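Long-range contacts in possible membrane-associated serine protease (PDB 3K6Y), which is the protease part of a probably membrane-associated serine endopeptidase that is thought to protect Mycobacterium tuberculosis against oxidative and acid stress: residues A[30-35]-A[144-149]; A[62-67]-A[113-118]; A[148-153]-A[173-178]. One frame throughout, in Å; residues are numbered along the deposited sequence.

Interaction 1: residues A[30-35]-A[144-149]; sequences ALVNNP and ATPARI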
ATOM      1  N   ALA A  30       7.735  31.509  24.772  1.00 21.38           N
ATOM      2  CA  ALA A  30       8.552  32.453  24.012  1.00 21.22           C
ATOM      3  C   ALA A  30       9.221  31.798  22.814  1.00 20.80           C
ATOM      4  O   ALA A  30       9.703  32.496  21.923  1.00 21.11           O
ATOM      5  CB  ALA A  30       9.602  33.125  24.923  1.00 22.27           C
ATOM      6  N   LEU A  31       9.235  30.462  22.766  1.00 19.80           N
ATOM      7  CA  LEU A  31       9.862  29.759  21.642  1.00 18.64           C
ATOM      8  C   LEU A  31       9.247  30.130  20.296  1.00 18.54           C
ATOM      9  O   LEU A  31       9.918  30.040  19.273  1.00 18.06           O
ATOM     10  CB  LEU A  31       9.820  28.244  21.862  1.00 18.41           C
ATOM     11  CG  LEU A  31      10.755  27.718  22.944  1.00 19.23           C
ATOM     12  CD1 LEU A  31      10.421  26.288  23.321  1.00 19.85           C
ATOM     13  CD2 LEU A  31      12.218  27.844  22.497  1.00 21.30           C
ATOM     14  N   VAL A  32       7.983  30.554  20.270  1.00 18.42           N
ATOM     15  CA  VAL A  32       7.360  30.967  19.007  1.00 19.40           C
ATOM     16  C   VAL A  32       8.138  32.097  18.332  1.00 19.83           C
ATOM     17  O   VAL A  32       8.092  32.228  17.112  1.00 20.45           O
ATOM     18  CB  VAL A  32       5.870  31.387  19.150  1.00 20.19           C
ATOM     19  CG1 VAL A  32       5.033  30.220  19.571  1.00 21.81           C
ATOM     20  CG2 VAL A  32       5.707  32.553  20.129  1.00 21.06           C
ATOM     21  N   ASN A  33       8.824  32.908  19.142  1.00 20.21           N
ATOM     22  CA  ASN A  33       9.565  34.063  18.642  1.00 20.67           C
ATOM     23  C   ASN A  33      11.073  33.832  18.608  1.00 19.27           C
ATOM     24  O   ASN A  33      11.839  34.752  18.282  1.00 19.94           O
ATOM     25  CB  ASN A  33       9.220  35.309  19.470  1.00 21.49           C
ATOM     26  CG  ASN A  33       7.756  35.694  19.353  1.00 24.21           C
ATOM     27  OD1 ASN A  33       7.204  35.740  18.254  1.00 27.56           O
ATOM     28  ND2 ASN A  33       7.124  35.974  20.485  1.00 27.12           N
ATOM     29  N   ASN A  34      11.521  32.619  18.927  1.00 17.92           N
ATOM     30  CA  ASN A  34      12.954  32.329  18.851  1.00 17.16           C
ATOM     31  C   ASN A  34      13.443  32.510  17.404  1.00 16.33           C
ATOM     32  O   ASN A  34      12.755  32.094  16.461  1.00 16.17           O
ATOM     33  CB  ASN A  34      13.254  30.915  19.363  1.00 17.18           C
ATOM     34  CG  ASN A  34      14.732  30.656  19.553  1.00 17.50           C
ATOM     35  OD1 ASN A  34      15.472  30.538  18.588  1.00 18.03           O
ATOM     36  ND2 ASN A  34      15.163  30.532  20.807  1.00 18.74           N
ATOM     37  N   PRO A  35      14.604  33.176  17.214  1.00 15.26           N
ATOM     38  CA  PRO A  35      15.104  33.387  15.849  1.00 15.50           C
ATOM     39  C   PRO A  35      15.247  32.120  14.986  1.00 15.13           C
ATOM     40  O   PRO A  35      15.234  32.212  13.758  1.00 16.02           O
ATOM     41  CB  PRO A  35      16.474  34.054  16.058  1.00 16.10           C
ATOM     42  CG  PRO A  35      16.488  34.497  17.433  1.00 17.22           C
ATOM     43  CD  PRO A  35      15.464  33.802  18.237  1.00 15.74           C
ATOM     44  N   ALA A 144       4.683  27.645  14.710  1.00 14.63           N
ATOM     45  CA  ALA A 144       5.658  27.069  15.616  1.00 14.47           C
ATOM     46  C   ALA A 144       4.966  26.765  16.930  1.00 14.78           C
ATOM     47  O   ALA A 144       4.346  27.653  17.531  1.00 16.81           O
ATOM     48  CB  ALA A 144       6.813  28.038  15.847  1.00 15.12           C
ATOM     49  N   THR A 145       5.100  25.530  17.393  1.00 14.23           N
ATOM     50  CA  THR A 145       4.466  25.073  18.626  1.00 15.36           C
ATOM     51  C   THR A 145       5.547  24.794  19.649  1.00 15.14           C
ATOM     52  O   THR A 145       6.336  23.874  19.482  1.00 14.80           O
ATOM     53  CB  THR A 145       3.600  23.823  18.349  1.00 15.83           C
ATOM     54  OG1 THR A 145       2.574  24.182  17.419  1.00 17.82           O
ATOM     55  CG2 THR A 145       2.968  23.282  19.628  1.00 18.00           C
ATOM     56  N   PRO A 146       5.595  25.587  20.730  1.00 15.91           N
ATOM     57  CA  PRO A 146       6.601  25.320  21.752  1.00 16.40           C
ATOM     58  C   PRO A 146       6.478  23.914  22.340  1.00 15.57           C
ATOM     59  O   PRO A 146       5.354  23.395  22.524  1.00 16.22           O
ATOM     60  CB  PRO A 146       6.312  26.381  22.815  1.00 16.59           C
ATOM     61  CG  PRO A 146       5.612  27.478  22.075  1.00 18.29           C
ATOM     62  CD  PRO A 146       4.788  26.781  21.020  1.00 17.68           C
ATOM     63  N   ALA A 147       7.605  23.296  22.647  1.00 15.55           N
ATOM     64  CA  ALA A 147       7.605  21.930  23.134  1.00 15.55           C
ATOM     65  C   ALA A 147       8.754  21.705  24.095  1.00 16.05           C
ATOM     66  O   ALA A 147       9.663  22.523  24.189  1.00 16.10           O
ATOM     67  CB  ALA A 147       7.660  20.924  21.957  1.00 15.58           C
ATOM     68  N   ARG A 148       8.687  20.601  24.826  1.00 16.72           N
ATOM     69  CA  ARG A 148       9.730  20.203  25.744  1.00 17.16           C
ATOM     70  C   ARG A 148       9.896  18.699  25.669  1.00 17.30           C
ATOM     71  O   ARG A 148       8.906  17.964  25.694  1.00 17.32           O
ATOM     72  CB  ARG A 148       9.429  20.676  27.178  1.00 17.37           C
ATOM     73  CG  ARG A 148      10.596  20.464  28.117  1.00 18.19           C
ATOM     74  CD  ARG A 148      10.388  21.008  29.561  1.00 18.80           C
ATOM     75  NE  ARG A 148       9.970  22.409  29.576  1.00 19.76           N
ATOM     76  CZ  ARG A 148      10.788  23.453  29.431  1.00 20.76           C
ATOM     77  NH1 ARG A 148      12.094  23.278  29.246  1.00 22.11           N
ATOM     78  NH2 ARG A 148      10.284  24.673  29.455  1.00 21.58           N
ATOM     79  N   ILE A 149      11.130  18.228  25.597  1.00 17.29           N
ATOM     80  CA  ILE A 149      11.389  16.794  25.553  1.00 17.72           C
ATOM     81  C   ILE A 149      10.992  16.154  26.877  1.00 17.54           C
ATOM     82  O   ILE A 149      11.378  16.645  27.952  1.00 18.56           O
ATOM     83  CB  ILE A 149      12.883  16.469  25.290  1.00 17.39           C
ATOM     84  CG1 ILE A 149      13.350  17.010  23.927  1.00 18.00           C
ATOM     85  CG2 ILE A 149      13.162  14.972  25.396  1.00 18.40           C
ATOM     86  CD1 ILE A 149      12.733  16.286  22.702  1.00 18.34           C
TER

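Interaction 2: residues A[62-67]-A[113-118]; sequences GFVISP and LPPPPL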
ATOM      1  N   GLY A  62       5.981  18.643   5.798  1.00  8.76           N
ATOM      2  CA  GLY A  62       7.219  17.928   5.526  1.00  8.82           C
ATOM      3  C   GLY A  62       8.373  18.888   5.673  1.00  8.46           C
ATOM      4  O   GLY A  62       8.185  20.072   5.969  1.00  9.07           O
ATOM      5  N   PHE A  63       9.574  18.399   5.412  1.00  7.88           N
ATOM      6  CA  PHE A  63      10.717  19.300   5.467  1.00  8.16           C
ATOM      7  C   PHE A  63      11.783  18.832   4.488  1.00  7.82           C
ATOM      8  O   PHE A  63      11.872  17.645   4.156  1.00  8.24           O
ATOM      9  CB  PHE A  63      11.266  19.463   6.906  1.00  9.48           C
ATOM     10  CG  PHE A  63      11.669  18.169   7.546  1.00  8.96           C
ATOM     11  CD1 PHE A  63      13.004  17.761   7.579  1.00 10.02           C
ATOM     12  CD2 PHE A  63      10.707  17.327   8.115  1.00  9.81           C
ATOM     13  CE1 PHE A  63      13.365  16.543   8.148  1.00 10.71           C
ATOM     14  CE2 PHE A  63      11.056  16.119   8.679  1.00 10.37           C
ATOM     15  CZ  PHE A  63      12.388  15.721   8.711  1.00 10.96           C
ATOM     16  N   VAL A  64      12.588  19.785   4.036  1.00  8.48           N
ATOM     17  CA  VAL A  64      13.620  19.491   3.055  1.00  8.40           C
ATOM     18  C   VAL A  64      14.780  18.760   3.733  1.00  7.98           C
ATOM     19  O   VAL A  64      15.360  19.248   4.710  1.00  8.83           O
ATOM     20  CB  VAL A  64      14.106  20.772   2.375  1.00  8.25           C
ATOM     21  CG1 VAL A  64      15.114  20.436   1.295  1.00  9.28           C
ATOM     22  CG2 VAL A  64      12.938  21.547   1.783  1.00 10.26           C
ATOM     23  N   ILE A  65      15.111  17.577   3.208  1.00  8.16           N
ATOM     24  CA  ILE A  65      16.225  16.785   3.753  1.00  8.54           C
ATOM     25  C   ILE A  65      17.475  16.808   2.876  1.00  8.40           C
ATOM     26  O   ILE A  65      18.559  16.468   3.341  1.00  9.01           O
ATOM     27  CB  ILE A  65      15.801  15.328   4.020  1.00  8.71           C
ATOM     28  CG1 ILE A  65      15.114  14.687   2.798  1.00 10.04           C
ATOM     29  CG2 ILE A  65      14.933  15.270   5.275  1.00 10.12           C
ATOM     30  CD1 ILE A  65      14.968  13.174   2.877  1.00 10.73           C
ATOM     31  N   SER A  66      17.316  17.192   1.620  1.00  8.24           N
ATOM     32  CA  SER A  66      18.429  17.289   0.673  1.00  8.49           C
ATOM     33  C   SER A  66      17.805  18.077  -0.495  1.00  8.53           C
ATOM     34  O   SER A  66      16.585  18.121  -0.629  1.00  8.79           O
ATOM     35  CB  SER A  66      18.868  15.889   0.265  1.00  9.63           C
ATOM     36  OG  SER A  66      20.117  15.899  -0.412  1.00 10.06           O
ATOM     37  N   PRO A  67      18.616  18.702  -1.370  1.00  8.44           N
ATOM     38  CA  PRO A  67      17.951  19.435  -2.468  1.00  8.97           C
ATOM     39  C   PRO A  67      16.907  18.592  -3.221  1.00  8.92           C
ATOM     40  O   PRO A  67      17.177  17.424  -3.560  1.00  8.99           O
ATOM     41  CB  PRO A  67      19.130  19.858  -3.359  1.00  9.58           C
ATOM     42  CG  PRO A  67      20.255  20.045  -2.332  1.00 10.25           C
ATOM     43  CD  PRO A  67      20.081  18.891  -1.358  1.00  9.68           C
ATOM     44  N   LEU A 113      12.740  22.604  -6.168  1.00 12.90           N
ATOM     45  CA  LEU A 113      12.236  23.123  -4.909  1.00 12.83           C
ATOM     46  C   LEU A 113      13.286  24.104  -4.348  1.00 12.89           C
ATOM     47  O   LEU A 113      14.411  23.708  -4.076  1.00 12.86           O
ATOM     48  CB  LEU A 113      12.016  21.963  -3.956  1.00 12.79           C
ATOM     49  CG  LEU A 113      11.503  22.344  -2.573  1.00 12.69           C
ATOM     50  CD1 LEU A 113      10.157  23.052  -2.652  1.00 14.84           C
ATOM     51  CD2 LEU A 113      11.437  21.071  -1.761  1.00 13.41           C
ATOM     52  N   PRO A 114      12.937  25.394  -4.184  1.00 13.16           N
ATOM     53  CA  PRO A 114      13.988  26.345  -3.775  1.00 12.78           C
ATOM     54  C   PRO A 114      14.665  26.215  -2.408  1.00 12.52           C
ATOM     55  O   PRO A 114      15.857  26.430  -2.327  1.00 13.62           O
ATOM     56  CB  PRO A 114      13.307  27.723  -3.920  1.00 14.49           C
ATOM     57  CG  PRO A 114      12.227  27.482  -4.915  1.00 14.37           C
ATOM     58  CD  PRO A 114      11.699  26.092  -4.565  1.00 13.66           C
ATOM     59  N   PRO A 115      13.928  25.925  -1.321  1.00 12.49           N
ATOM     60  CA  PRO A 115      14.602  26.019  -0.023  1.00 12.81           C
ATOM     61  C   PRO A 115      15.684  24.982   0.247  1.00 12.34           C
ATOM     62  O   PRO A 115      15.645  23.872  -0.290  1.00 12.14           O
ATOM     63  CB  PRO A 115      13.471  25.890   0.990  1.00 13.17           C
ATOM     64  CG  PRO A 115      12.366  25.253   0.260  1.00 13.93           C
ATOM     65  CD  PRO A 115      12.483  25.688  -1.168  1.00 12.59           C
ATOM     66  N   PRO A 116      16.629  25.329   1.134  1.00 11.99           N
ATOM     67  CA  PRO A 116      17.731  24.438   1.420  1.00 11.77           C
ATOM     68  C   PRO A 116      17.332  23.340   2.407  1.00 10.67           C
ATOM     69  O   PRO A 116      16.313  23.444   3.095  1.00 10.95           O
ATOM     70  CB  PRO A 116      18.755  25.383   2.075  1.00 13.31           C
ATOM     71  CG  PRO A 116      17.888  26.349   2.840  1.00 13.25           C
ATOM     72  CD  PRO A 116      16.740  26.596   1.891  1.00 12.96           C
ATOM     73  N   PRO A 117      18.155  22.290   2.503  1.00 10.01           N
ATOM     74  CA  PRO A 117      17.863  21.236   3.450  1.00 10.16           C
ATOM     75  C   PRO A 117      18.140  21.625   4.882  1.00 10.45           C
ATOM     76  O   PRO A 117      18.946  22.531   5.167  1.00 11.54           O
ATOM     77  CB  PRO A 117      18.822  20.113   3.049  1.00 10.38           C
ATOM     78  CG  PRO A 117      19.955  20.784   2.316  1.00 12.51           C
ATOM     79  CD  PRO A 117      19.352  22.014   1.682  1.00 10.89           C
ATOM     80  N   LEU A 118      17.493  20.886   5.769  1.00 10.88           N
ATOM     81  CA  LEU A 118      17.806  20.890   7.192  1.00 11.18           C
ATOM     82  C   LEU A 118      18.687  19.705   7.503  1.00 11.77           C
ATOM     83  O   LEU A 118      18.616  18.698   6.810  1.00 12.75           O
ATOM     84  CB  LEU A 118      16.527  20.794   8.031  1.00 11.16           C
ATOM     85  CG  LEU A 118      15.514  21.906   7.743  1.00 12.24           C
ATOM     86  CD1 LEU A 118      14.300  21.712   8.615  1.00 13.20           C
ATOM     87  CD2 LEU A 118      16.107  23.291   7.968  1.00 13.62           C
TER
HETATM   88  O   HOH W   1      18.617  15.969   6.111  1.00 12.08           O

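Interaction 3: residues A[148-153]-A[173-178]; sequences RIREAI and TIRADV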
ATOM      1  N   ARG A 148       8.687  20.601  24.826  1.00 16.72           N
ATOM      2  CA  ARG A 148       9.730  20.203  25.744  1.00 17.16           C
ATOM      3  C   ARG A 148       9.896  18.699  25.669  1.00 17.30           C
ATOM      4  O   ARG A 148       8.906  17.964  25.694  1.00 17.32           O
ATOM      5  CB  ARG A 148       9.429  20.676  27.178  1.00 17.37           C
ATOM      6  CG  ARG A 148      10.596  20.464  28.117  1.00 18.19           C
ATOM      7  CD  ARG A 148      10.388  21.008  29.561  1.00 18.80           C
ATOM      8  NE  ARG A 148       9.970  22.409  29.576  1.00 19.76           N
ATOM      9  CZ  ARG A 148      10.788  23.453  29.431  1.00 20.76           C
ATOM     10  NH1 ARG A 148      12.094  23.278  29.246  1.00 22.11           N
ATOM     11  NH2 ARG A 148      10.284  24.673  29.455  1.00 21.58           N
ATOM     12  N   ILE A 149      11.130  18.228  25.597  1.00 17.29           N
ATOM     13  CA  ILE A 149      11.389  16.794  25.553  1.00 17.72           C
ATOM     14  C   ILE A 149      10.992  16.154  26.877  1.00 17.54           C
ATOM     15  O   ILE A 149      11.378  16.645  27.952  1.00 18.56           O
ATOM     16  CB  ILE A 149      12.883  16.469  25.290  1.00 17.39           C
ATOM     17  CG1 ILE A 149      13.350  17.010  23.927  1.00 18.00           C
ATOM     18  CG2 ILE A 149      13.162  14.972  25.396  1.00 18.40           C
ATOM     19  CD1 ILE A 149      12.733  16.286  22.702  1.00 18.34           C
ATOM     20  N   ARG A 150      10.241  15.049  26.816  1.00 17.34           N
ATOM     21  CA  ARG A 150      10.027  14.217  28.009  1.00 18.84           C
ATOM     22  C   ARG A 150      11.064  13.110  28.078  1.00 20.13           C
ATOM     23  O   ARG A 150      11.788  13.015  29.063  1.00 21.99           O
ATOM     24  CB  ARG A 150       8.618  13.619  28.040  1.00 18.01           C
ATOM     25  CG  ARG A 150       7.489  14.610  28.081  1.00 17.50           C
ATOM     26  CD  ARG A 150       6.188  13.842  28.187  1.00 18.03           C
ATOM     27  NE  ARG A 150       5.009  14.679  28.089  1.00 18.50           N
ATOM     28  CZ  ARG A 150       4.474  15.368  29.100  1.00 19.29           C
ATOM     29  NH1 ARG A 150       5.058  15.368  30.292  1.00 20.11           N
ATOM     30  NH2 ARG A 150       3.374  16.072  28.922  1.00 18.37           N
ATOM     31  N   GLU A 151      11.138  12.258  27.058  1.00 20.82           N
ATOM     32  CA  GLU A 151      11.943  11.052  27.134  1.00 22.72           C
ATOM     33  C   GLU A 151      12.114  10.442  25.750  1.00 22.05           C
ATOM     34  O   GLU A 151      11.204  10.537  24.929  1.00 22.43           O
ATOM     35  CB  GLU A 151      11.205  10.047  28.035  1.00 23.58           C
ATOM     36  CG  GLU A 151      11.968   8.819  28.464  1.00 26.10           C
ATOM     37  CD  GLU A 151      11.119   7.876  29.321  1.00 25.95           C
ATOM     38  OE1 GLU A 151       9.870   8.027  29.366  1.00 27.83           O
ATOM     39  OE2 GLU A 151      11.707   6.969  29.944  1.00 31.16           O
ATOM     40  N   ALA A 152      13.259   9.813  25.500  1.00 22.08           N
ATOM     41  CA  ALA A 152      13.413   8.901  24.356  1.00 22.28           C
ATOM     42  C   ALA A 152      12.969   7.512  24.822  1.00 22.61           C
ATOM     43  O   ALA A 152      13.449   7.022  25.845  1.00 22.70           O
ATOM     44  CB  ALA A 152      14.857   8.873  23.880  1.00 23.22           C
ATOM     45  N   ILE A 153      12.036   6.896  24.097  1.00 22.20           N
ATOM     46  CA  ILE A 153      11.483   5.579  24.461  1.00 22.78           C
ATOM     47  C   ILE A 153      11.438   4.670  23.235  1.00 21.87           C
ATOM     48  O   ILE A 153      11.479   5.157  22.111  1.00 20.93           O
ATOM     49  CB  ILE A 153      10.040   5.677  25.053  1.00 23.32           C
ATOM     50  CG1 ILE A 153       9.052   6.283  24.051  1.00 24.68           C
ATOM     51  CG2 ILE A 153      10.033   6.454  26.365  1.00 24.97           C
ATOM     52  CD1 ILE A 153       7.579   6.000  24.352  1.00 25.01           C
ATOM     53  N   THR A 173       8.807  11.167  23.400  1.00 16.60           N
ATOM     54  CA  THR A 173       7.609  11.813  23.898  1.00 16.74           C
ATOM     55  C   THR A 173       7.947  13.249  24.239  1.00 16.15           C
ATOM     56  O   THR A 173       9.033  13.519  24.762  1.00 16.71           O
ATOM     57  CB  THR A 173       7.041  11.096  25.118  1.00 17.86           C
ATOM     58  OG1 THR A 173       8.074  10.961  26.098  1.00 18.18           O
ATOM     59  CG2 THR A 173       6.546   9.712  24.715  1.00 18.93           C
ATOM     60  N   ILE A 174       7.034  14.166  23.932  1.00 15.37           N
ATOM     61  CA  ILE A 174       7.250  15.583  24.173  1.00 15.53           C
ATOM     62  C   ILE A 174       6.034  16.122  24.913  1.00 15.57           C
ATOM     63  O   ILE A 174       4.930  15.555  24.827  1.00 16.13           O
ATOM     64  CB  ILE A 174       7.514  16.380  22.858  1.00 15.58           C
ATOM     65  CG1 ILE A 174       6.292  16.341  21.931  1.00 15.99           C
ATOM     66  CG2 ILE A 174       8.784  15.875  22.182  1.00 17.12           C
ATOM     67  CD1 ILE A 174       6.466  17.190  20.686  1.00 14.36           C
ATOM     68  N   ARG A 175       6.258  17.196  25.663  1.00 15.90           N
ATOM     69  CA  ARG A 175       5.164  17.970  26.178  1.00 15.94           C
ATOM     70  C   ARG A 175       4.887  19.074  25.163  1.00 16.59           C
ATOM     71  O   ARG A 175       5.754  19.922  24.915  1.00 17.14           O
ATOM     72  CB  ARG A 175       5.499  18.555  27.556  1.00 16.76           C
ATOM     73  CG  ARG A 175       4.329  19.309  28.110  1.00 17.12           C
ATOM     74  CD  ARG A 175       4.499  19.706  29.548  1.00 20.09           C
ATOM     75  NE  ARG A 175       3.311  20.446  29.952  1.00 20.66           N
ATOM     76  CZ  ARG A 175       3.031  20.814  31.199  1.00 22.13           C
ATOM     77  NH1 ARG A 175       3.869  20.538  32.185  1.00 22.41           N
ATOM     78  NH2 ARG A 175       1.905  21.467  31.428  1.00 23.27           N
ATOM     79  N   ALA A 176       3.708  19.034  24.546  1.00 16.98           N
ATOM     80  CA  ALA A 176       3.306  19.999  23.520  1.00 17.69           C
ATOM     81  C   ALA A 176       1.850  19.786  23.164  1.00 18.62           C
ATOM     82  O   ALA A 176       1.303  18.716  23.405  1.00 19.86           O
ATOM     83  CB  ALA A 176       4.140  19.797  22.247  1.00 17.55           C
ATOM     84  N   ASP A 177       1.243  20.794  22.547  1.00 19.81           N
ATOM     85  CA  ASP A 177      -0.083  20.659  21.964  1.00 21.18           C
ATOM     86  C   ASP A 177       0.063  20.447  20.463  1.00 20.31           C
ATOM     87  O   ASP A 177       0.033  21.412  19.695  1.00 20.77           O
ATOM     88  CB  ASP A 177      -0.926  21.908  22.244  1.00 22.16           C
ATOM     89  CG  ASP A 177      -2.342  21.796  21.688  1.00 25.29           C
ATOM     90  N   VAL A 178       0.227  19.185  20.066  1.00 19.55           N
ATOM     91  CA  VAL A 178       0.372  18.841  18.643  1.00 19.61           C
ATOM     92  C   VAL A 178      -1.014  18.877  18.002  1.00 19.55           C
ATOM     93  O   VAL A 178      -2.003  18.393  18.585  1.00 21.28           O
ATOM     94  CB  VAL A 178       1.040  17.455  18.466  1.00 19.09           C
ATOM     95  CG1 VAL A 178       1.134  17.065  16.970  1.00 19.90           C
ATOM     96  CG2 VAL A 178       2.424  17.445  19.101  1.00 20.22           C
TER
HETATM   97  O   HOH W   2       7.570   9.420  28.377  1.00 27.15           O

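Interaction 1: residues A[30-35]-A[144-149]
Leu-31 and Val-32 are presented to Pro-146 by a 3-10 turn that is closed by the bond from Asn-33 N to Ala-30 O, 2.9 Å long. Between the two segments themselves the contact is apolar side chains packed on the start of strand 143-157, chiefly on Pro-146. Leu-31 has its CG anti to the carbonyl carbon (chi1 -72°), and the side chain runs past the CB corner of the proline ring. Its CB and CD1 both lie about 4.1 Å from Pro-146 CB, and the two side chains slide past each other in opposite directions. The CD1 branch goes further along the strand, ending 3.9 Å from Ala-147 O, so one leucine spans two strand residues. Val-32 uses its CG1 methyl, which meets the other end of the same ring, 3.7 Å from Pro-146 CD. The same methyl also sits 3.4 Å from Ala-144 O. Beneath the turn, Ala-144 points its methyl at the backbone, with CB 4.3 Å from Val-32 CA. Pro-146 is thus touched from CB round to CD by two successive residues of one turn.

This packing seats the segment that precedes the first barrel of a chymotrypsin-like fold on the second barrel. Leu-31 is buried, and it also rests on Leu-190 from a loop. Directly after the turn, Asn-34 is the N-cap of helix 35-40, its OD1 taking the N-H of Val-36. Strand 143-157, which supplies the other side, bonds to strand 130-135 through the backbones of Thr-145 with Val-133 and Ala-147 with Val-131, and from Arg-148 onward it pairs with strand 167-175 along its other edge. The turn packs against the strand near its start, just ahead of where that second pairing begins.

Interaction 2: residues A[62-67]-A[113-118]
Strand 56-66 of the first barrel of this chymotrypsin-like fold turns a corner at Ile-65, and residues 113-118, part of the connection to the second barrel, run past that corner with end-to-end directions 113° apart. Pro-115 to Pro-117 have polyproline-II backbone angles, and the four consecutive prolines offer no N-H. The first one after them, Leu-118 N, donates to Val-64 O at 2.9 Å. The bond is nearly straight, 176° at the hydrogen, although the donor is tilted 31° from the carbonyl plane.

Val-64 is the centre of the side-chain packing. With CG1 anti to its backbone N, that methyl comes up to Pro-117, 3.6 Å from its CA, while CG2 meets Leu-113 CD2 tip to tip at 3.9 Å and also touches Pro-115 CG, the valine and proline side chains crossing at about a right angle. Its CB sits 3.5 Å from Pro-116 O, a carbonyl that also takes a hydrogen bond from Ser-43 OG. Beyond the valine, Pro-117 lays its CB against the Ile-65 to Ser-66 peptide, 3.6 Å from Ser-66 N, and Leu-118 brings CD1 beside the CB of Phe-63. At the corner, one water joins the two segments, donating to Ile-65 O and to Leu-118 O, each 2.8 Å from it.

Interaction 3: residues A[148-153]-A[173-178]
Thr-173 O takes two backbone N-H groups from successive residues: Arg-150 N at 2.8 Å and, weakly, Glu-151 N at 3.4 Å. With Arg-150 and Glu-151 both set opposite Thr-173, the register slips by one residue in a classic beta bulge, within the hairpin of strands 143-157 and 167-175 of the second barrel. Thr-173 N returns a 2.9 Å bond to Glu-151 O. On the other side of the bulge, Arg-148 and Arg-175 form a regular antiparallel hydrogen-bonded pair, its shorter bond running 2.8 Å from Arg-175 N to Arg-148 O. Between the two pairs, Ile-149 and Ile-174 put their side chains on the opposite face of the sheet, crossing with CD1 of the first 4.0 Å from CG2 of the second.

Arg-150 stretches back along the partner strand, extended from CG to NE. One face of its guanidinium is covered near the rim by Arg-175 CB, 3.5 Å above the plane, and NE makes a weak bond to Ile-174 O. The two guanidinium planes are nearly parallel (9°), but the groups are not stacked: the aliphatic CB and CG of Arg-175 lie by Arg-150, whose NH2 is 4.5 Å from Arg-175 NE. Water 2 joins Glu-151 OE1 to Thr-173 OG1.

Further out, Arg-150 NH1 is held by Ile-22 O and its NH2 by Glu-207 O, while Arg-175 NE makes a salt bridge to Glu-207 OE2 and NH1 bonds to Val-24 O. Glu-207 thus serves both arginines, one through its backbone and one through its carboxylate. That carboxylate and the carbonyls of Ile-22, Val-24 and Glu-207 probably offset the like charges, which is consistent with their being tolerated this close.

How the interactions relate
Interactions 1 and 3 are two readings of strand 143-157: they share Arg-148 and Ile-149, their centres are 13 Å apart, and they touch where Ala-147 CB packs 3.7 Å from Ala-176 CB. Interaction 2 belongs to the other barrel, its centre 21 Å from that of interaction 1 and 25 Å from that of interaction 3, which lies on the opposite side of the chain's centre. Along the sequence it is nested inside the loop closed by interaction 1. The predicted catalytic Ser-183 is nearer to interactions 2 and 3: the side chains of Phe-63 and Ile-174 come about 10 and 11 Å from its own, whereas interaction 1 is remote.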